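Macrophage migration inhibitory factor-like protein (Entamoeba histolytica, PDB 6CUQ) is a member of the macrophage migration inhibitory factor family, a small alpha/beta protein whose three identical subunits associate into a trimer. Local coordinates at residues B[11-17]-B[65-71]; B[62-66]-B[95-101]. All blocks are in the same frame, centred on the assembly; numbering follows the deposited sequence.

Contact 1 (B[11-17]-B[65-71]); sequences HALITLS and SAFIDIK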
loop_
_atom_site.group_PDB
_atom_site.type_symbol
_atom_site.label_atom_id
_atom_site.label_comp_id
_atom_site.label_asym_id
_atom_site.label_seq_id
_atom_site.Cartn_x
_atom_site.Cartn_y
_atom_site.Cartn_z
ATOM N N HIS B 11 -1.641 12.422 -0.149
ATOM C CA HIS B 11 -0.899 11.414 -0.904
ATOM C C HIS B 11 -1.855 10.388 -1.498
ATOM O O HIS B 11 -2.829 9.975 -0.850
ATOM C CB HIS B 11 0.137 10.681 -0.030
ATOM C CG HIS B 11 0.988 9.701 -0.786
ATOM N ND1 HIS B 11 0.591 8.407 -1.045
ATOM C CD2 HIS B 11 2.214 9.834 -1.351
ATOM C CE1 HIS B 11 1.533 7.785 -1.731
ATOM N NE2 HIS B 11 2.531 8.626 -1.925
ATOM N N ALA B 12 -1.566 9.964 -2.731
ATOM C CA ALA B 12 -2.349 8.926 -3.399
ATOM C C ALA B 12 -1.402 7.847 -3.887
ATOM O O ALA B 12 -0.501 8.122 -4.688
ATOM C CB ALA B 12 -3.171 9.477 -4.570
ATOM N N LEU B 13 -1.587 6.633 -3.371
ATOM C CA LEU B 13 -0.903 5.445 -3.855
ATOM C C LEU B 13 -1.892 4.707 -4.752
ATOM O O LEU B 13 -2.890 4.159 -4.269
ATOM C CB LEU B 13 -0.425 4.556 -2.704
ATOM C CG LEU B 13 0.830 3.703 -2.924
ATOM C CD1 LEU B 13 1.220 2.960 -1.657
ATOM C CD2 LEU B 13 0.645 2.731 -4.080
ATOM N N ILE B 14 -1.620 4.714 -6.053
ATOM C CA ILE B 14 -2.492 4.128 -7.060
ATOM C C ILE B 14 -1.866 2.809 -7.486
ATOM O O ILE B 14 -0.757 2.775 -8.042
ATOM C CB ILE B 14 -2.680 5.063 -8.259
ATOM C CG1 ILE B 14 -3.227 6.412 -7.780
ATOM C CG2 ILE B 14 -3.627 4.423 -9.281
ATOM C CD1 ILE B 14 -3.289 7.479 -8.855
ATOM N N THR B 15 -2.559 1.722 -7.187
ATOM C CA THR B 15 -2.169 0.385 -7.601
ATOM C C THR B 15 -3.146 -0.012 -8.698
ATOM O O THR B 15 -4.343 -0.166 -8.439
ATOM C CB THR B 15 -2.216 -0.573 -6.410
ATOM O OG1 THR B 15 -1.425 -0.045 -5.335
ATOM C CG2 THR B 15 -1.759 -1.986 -6.796
ATOM N N LEU B 16 -2.664 -0.130 -9.926
ATOM C CA LEU B 16 -3.566 -0.436 -11.024
ATOM C C LEU B 16 -2.988 -1.531 -11.905
ATOM O O LEU B 16 -1.772 -1.734 -11.966
ATOM C CB LEU B 16 -3.883 0.814 -11.846
ATOM C CG LEU B 16 -2.908 1.311 -12.906
ATOM C CD1 LEU B 16 -3.480 2.558 -13.558
ATOM C CD2 LEU B 16 -1.540 1.582 -12.338
ATOM N N SER B 17 -3.883 -2.254 -12.575
ATOM C CA SER B 17 -3.502 -3.429 -13.343
ATOM C C SER B 17 -3.780 -3.287 -14.836
ATOM O O SER B 17 -3.973 -4.285 -15.526
ATOM C CB SER B 17 -4.217 -4.664 -12.795
ATOM O OG SER B 17 -5.544 -4.691 -13.277
ATOM N N SER B 65 -8.266 -2.975 -13.426
ATOM C CA SER B 65 -8.814 -2.580 -12.142
ATOM C C SER B 65 -7.772 -1.749 -11.422
ATOM O O SER B 65 -6.635 -1.619 -11.867
ATOM C CB SER B 65 -9.221 -3.803 -11.303
ATOM O OG SER B 65 -8.198 -4.774 -11.296
ATOM N N ALA B 66 -8.175 -1.197 -10.289
ATOM C CA ALA B 66 -7.274 -0.357 -9.527
ATOM C C ALA B 66 -7.725 -0.347 -8.080
ATOM O O ALA B 66 -8.856 -0.715 -7.759
ATOM C CB ALA B 66 -7.219 1.074 -10.083
ATOM N N PHE B 67 -6.801 0.051 -7.212
ATOM C CA PHE B 67 -7.073 0.383 -5.824
ATOM C C PHE B 67 -6.305 1.665 -5.528
ATOM O O PHE B 67 -5.097 1.731 -5.776
ATOM C CB PHE B 67 -6.649 -0.757 -4.891
ATOM C CG PHE B 67 -6.993 -0.526 -3.451
ATOM C CD1 PHE B 67 -6.040 -0.070 -2.555
ATOM C CD2 PHE B 67 -8.275 -0.777 -2.993
ATOM C CE1 PHE B 67 -6.366 0.146 -1.228
ATOM C CE2 PHE B 67 -8.609 -0.578 -1.667
ATOM C CZ PHE B 67 -7.655 -0.117 -0.784
ATOM N N ILE B 68 -6.995 2.677 -5.008
ATOM C CA ILE B 68 -6.425 4.015 -4.836
ATOM C C ILE B 68 -6.474 4.344 -3.350
ATOM O O ILE B 68 -7.557 4.477 -2.768
ATOM C CB ILE B 68 -7.167 5.071 -5.665
ATOM C CG1 ILE B 68 -7.220 4.640 -7.135
ATOM C CG2 ILE B 68 -6.463 6.415 -5.549
ATOM C CD1 ILE B 68 -8.042 5.550 -8.031
ATOM N N ASP B 69 -5.303 4.463 -2.733
ATOM C CA ASP B 69 -5.173 4.668 -1.293
ATOM C C ASP B 69 -4.864 6.146 -1.063
ATOM O O ASP B 69 -3.731 6.589 -1.268
ATOM C CB ASP B 69 -4.067 3.772 -0.746
ATOM C CG ASP B 69 -4.233 3.449 0.713
ATOM O OD1 ASP B 69 -5.139 4.010 1.375
ATOM O OD2 ASP B 69 -3.414 2.651 1.210
ATOM N N ILE B 70 -5.867 6.910 -0.625
ATOM C CA ILE B 70 -5.724 8.345 -0.379
ATOM C C ILE B 70 -5.502 8.570 1.109
ATOM O O ILE B 70 -6.297 8.117 1.945
ATOM C CB ILE B 70 -6.960 9.131 -0.846
ATOM C CG1 ILE B 70 -7.328 8.792 -2.292
ATOM C CG2 ILE B 70 -6.749 10.642 -0.618
ATOM C CD1 ILE B 70 -6.399 9.364 -3.291
ATOM N N LYS B 71 -4.450 9.308 1.439
ATOM C CA LYS B 71 -4.084 9.563 2.823
ATOM C C LYS B 71 -3.660 11.016 2.979
ATOM O O LYS B 71 -3.084 11.603 2.056
ATOM C CB LYS B 71 -2.972 8.605 3.286
ATOM C CG LYS B 71 -3.442 7.150 3.442
ATOM C CD LYS B 71 -2.312 6.279 3.936
ATOM C CE LYS B 71 -2.788 5.301 4.983
ATOM N NZ LYS B 71 -1.647 4.668 5.699
#
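Strands 11-16 and 66-71 run antiparallel as neighbours in the central sheet, their axes 4.6 Å apart at closest approach and 172° between their directions. Three hydrogen-bonded pairs, His11 with Lys71, Leu13 with Asp69 and Thr15 with Phe67, give two bonds each; the straightest is Asp69 N to Leu13 O, at 2.9 Å. Beyond the last pair Ser17 N reaches Ser65 O (2.9 Å), and Ser17 OG, held between its own backbone N and carbonyl carbon (chi1 79°), accepts a weak bond from Ser65 N.

Ala12, Ile14, Leu16, Ala66, Ile68 and Ile70 form the apolar face, under helices 22-40 and 80-95. Ile14 and Ile68 lie side by side with the same first torsion: CG1 of Ile14 meets CG2 of Ile68 at 3.9 Å. Ile70 instead bends its chain at CG1 (chi2 -73°), which brings CD1 to 3.5 Å from CB of Ala12, a residue small enough to admit it. Alanine suits Leu16's partner too, since CB of Leu16 and CB of Ala66 sit 3.8 Å apart with the two backbones close.

The other face carries His11, Leu13, Thr15, Phe67, Asp69 and Lys71, a mixture of aromatic, aliphatic and polar side chains that meets neighbouring subunits; His11 stacks on Phe67 of the third subunit. The MIF fold has two beta-alpha-beta units in one four-stranded sheet (48-53, 11-16, 66-72, 102-108), and this antiparallel pair joins them at its middle. Lys71, though buried, has its amine satisfied across the trimer interface, where NZ is hydrogen-bonded to OD1 of Asn105 of the third subunit.

Contact 2 (B[62-66]-B[95-101]); sequences IVKSA and AGIEGGN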
loop_
_atom_site.group_PDB
_atom_site.type_symbol
_atom_site.label_atom_id
_atom_site.label_comp_id
_atom_site.label_asym_id
_atom_site.label_seq_id
_atom_site.Cartn_x
_atom_site.Cartn_y
_atom_site.Cartn_z
ATOM N N ILE B 62 -10.410 -11.670 -13.821
ATOM C CA ILE B 62 -9.191 -10.904 -14.071
ATOM C C ILE B 62 -9.509 -9.798 -15.070
ATOM O O ILE B 62 -9.814 -10.079 -16.232
ATOM C CB ILE B 62 -8.066 -11.804 -14.601
ATOM C CG1 ILE B 62 -7.779 -12.940 -13.628
ATOM C CG2 ILE B 62 -6.815 -10.950 -14.777
ATOM C CD1 ILE B 62 -7.474 -12.471 -12.225
ATOM N N VAL B 63 -9.398 -8.541 -14.638
ATOM C CA VAL B 63 -9.823 -7.410 -15.459
ATOM C C VAL B 63 -9.033 -6.158 -15.068
ATOM O O VAL B 63 -8.439 -6.088 -13.983
ATOM C CB VAL B 63 -11.358 -7.203 -15.331
ATOM C CG1 VAL B 63 -11.731 -6.702 -13.940
ATOM C CG2 VAL B 63 -11.920 -6.301 -16.433
ATOM N N LYS B 64 -8.995 -5.175 -15.976
ATOM C CA LYS B 64 -8.398 -3.883 -15.659
ATOM C C LYS B 64 -9.068 -3.319 -14.422
ATOM O O LYS B 64 -10.292 -3.167 -14.385
ATOM C CB LYS B 64 -8.617 -2.881 -16.785
ATOM C CG LYS B 64 -7.920 -3.077 -18.079
ATOM C CD LYS B 64 -8.763 -2.362 -19.124
ATOM C CE LYS B 64 -8.011 -2.153 -20.418
ATOM N NZ LYS B 64 -8.926 -1.663 -21.492
ATOM N N SER B 65 -8.266 -2.975 -13.426
ATOM C CA SER B 65 -8.814 -2.580 -12.142
ATOM C C SER B 65 -7.772 -1.749 -11.422
ATOM O O SER B 65 -6.635 -1.619 -11.867
ATOM C CB SER B 65 -9.221 -3.803 -11.303
ATOM O OG SER B 65 -8.198 -4.774 -11.296
ATOM N N ALA B 66 -8.175 -1.197 -10.289
ATOM C CA ALA B 66 -7.274 -0.357 -9.527
ATOM C C ALA B 66 -7.725 -0.347 -8.080
ATOM O O ALA B 66 -8.856 -0.715 -7.759
ATOM C CB ALA B 66 -7.219 1.074 -10.083
ATOM N N ALA B 95 -6.525 4.847 -18.787
ATOM C CA ALA B 95 -6.222 3.419 -18.749
ATOM C C ALA B 95 -7.406 2.524 -19.098
ATOM O O ALA B 95 -7.263 1.297 -19.055
ATOM C CB ALA B 95 -5.673 3.023 -17.369
ATOM N N GLY B 96 -8.569 3.095 -19.393
ATOM C CA GLY B 96 -9.731 2.321 -19.772
ATOM C C GLY B 96 -10.310 1.459 -18.678
ATOM O O GLY B 96 -11.011 0.484 -18.975
ATOM N N ILE B 97 -10.056 1.802 -17.418
ATOM C CA ILE B 97 -10.550 1.032 -16.285
ATOM C C ILE B 97 -11.957 1.508 -15.951
ATOM O O ILE B 97 -12.218 2.719 -15.865
ATOM C CB ILE B 97 -9.599 1.162 -15.082
ATOM C CG1 ILE B 97 -8.170 0.769 -15.494
ATOM C CG2 ILE B 97 -10.082 0.322 -13.930
ATOM C CD1 ILE B 97 -7.145 0.879 -14.379
ATOM N N GLU B 98 -12.874 0.558 -15.802
ATOM C CA GLU B 98 -14.256 0.897 -15.512
ATOM C C GLU B 98 -14.409 1.379 -14.075
ATOM O O GLU B 98 -13.614 1.041 -13.191
ATOM C CB GLU B 98 -15.173 -0.294 -15.780
ATOM C CG GLU B 98 -15.342 -0.601 -17.267
ATOM C CD GLU B 98 -16.142 -1.874 -17.527
ATOM O OE1 GLU B 98 -16.477 -2.583 -16.553
ATOM O OE2 GLU B 98 -16.466 -2.147 -18.705
ATOM N N GLY B 99 -15.409 2.237 -13.863
ATOM C CA GLY B 99 -15.689 2.708 -12.518
ATOM C C GLY B 99 -16.027 1.576 -11.566
ATOM O O GLY B 99 -15.653 1.606 -10.393
ATOM N N GLY B 100 -16.727 0.555 -12.060
ATOM C CA GLY B 100 -17.042 -0.605 -11.250
ATOM C C GLY B 100 -15.873 -1.520 -10.941
ATOM O O GLY B 100 -16.073 -2.537 -10.269
ATOM N N ASN B 101 -14.667 -1.209 -11.415
ATOM C CA ASN B 101 -13.482 -2.006 -11.127
ATOM C C ASN B 101 -12.402 -1.176 -10.432
ATOM O O ASN B 101 -11.211 -1.474 -10.534
ATOM C CB ASN B 101 -12.940 -2.638 -12.409
ATOM C CG ASN B 101 -13.907 -3.610 -13.028
ATOM O OD1 ASN B 101 -14.695 -4.253 -12.328
ATOM N ND2 ASN B 101 -13.860 -3.731 -14.346
#
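Lys64, Ser65 and Ala66 pack against Ile97 and Asn101 in a loop-to-loop contact at one end of the central sheet, where the lead-in to strand 66-72 meets the turn linking helix 80-95 to strand 102-108. One backbone hydrogen bond joins the two segments: Ala66 N donates to Asn101 O over 3.1 Å, in the carbonyl plane. The same oxygen lies 3.1 Å from Ser65 CA, in a CA-H...O contact.

Ile97 supplies the apolar side chain of the contact. With CG1 anti to its carbonyl carbon (chi1 -54°), its branches divide the work, CG2 coming to 3.5 Å from Lys64 O while CD1 reaches Ser65 O at 3.6 Å. Its end also touches Leu16, so a branched hydrophobic residue suits this buried place. The turn belongs to the second beta-alpha-beta unit of the MIF fold, which runs from strand 66-72 through helix 80-95 to the parallel strand 102-108. Gly96, with positive phi, is the first residue to leave the helix after Ala95.

Lys64, an exposed residue, lays its extended chain alongside the helix end, and its methylenes do the packing: CD stands 3.6 Å from Gly96 O and CE 3.8 Å from Ala95 O. On the other flank Val63 crosses the Asn101 side chain at about a right angle, and both touch Phe58. Asn101 CB lies 3.3 Å from Lys64 O. A hydrogen bond from Ser65 OG to Val63 O ties the loop to itself.

How the contacts relate
Contacts 1 and 2 have centres 12 Å apart and share Ser65 and Ala66, where the loop before strand 66-72 passes into the strand. Along the chain come 11-17, then 62-66 running into 65-71, and finally 95-101. Contact 1 joins two strands near the middle of the four-stranded sheet, about 5 Å from the chain centre; contact 2, about 15 Å out, lies at the end of the sheet where strand 11-16 finishes and strands 66-72 and 102-108 begin. They meet where Leu16 CD1 lies 4.1 Å from Ile97 CD1. The start of strand 66-72 is thus held by strand 11-16 on one edge and by the turn leading into strand 102-108 on the other; both contacts border the second subunit.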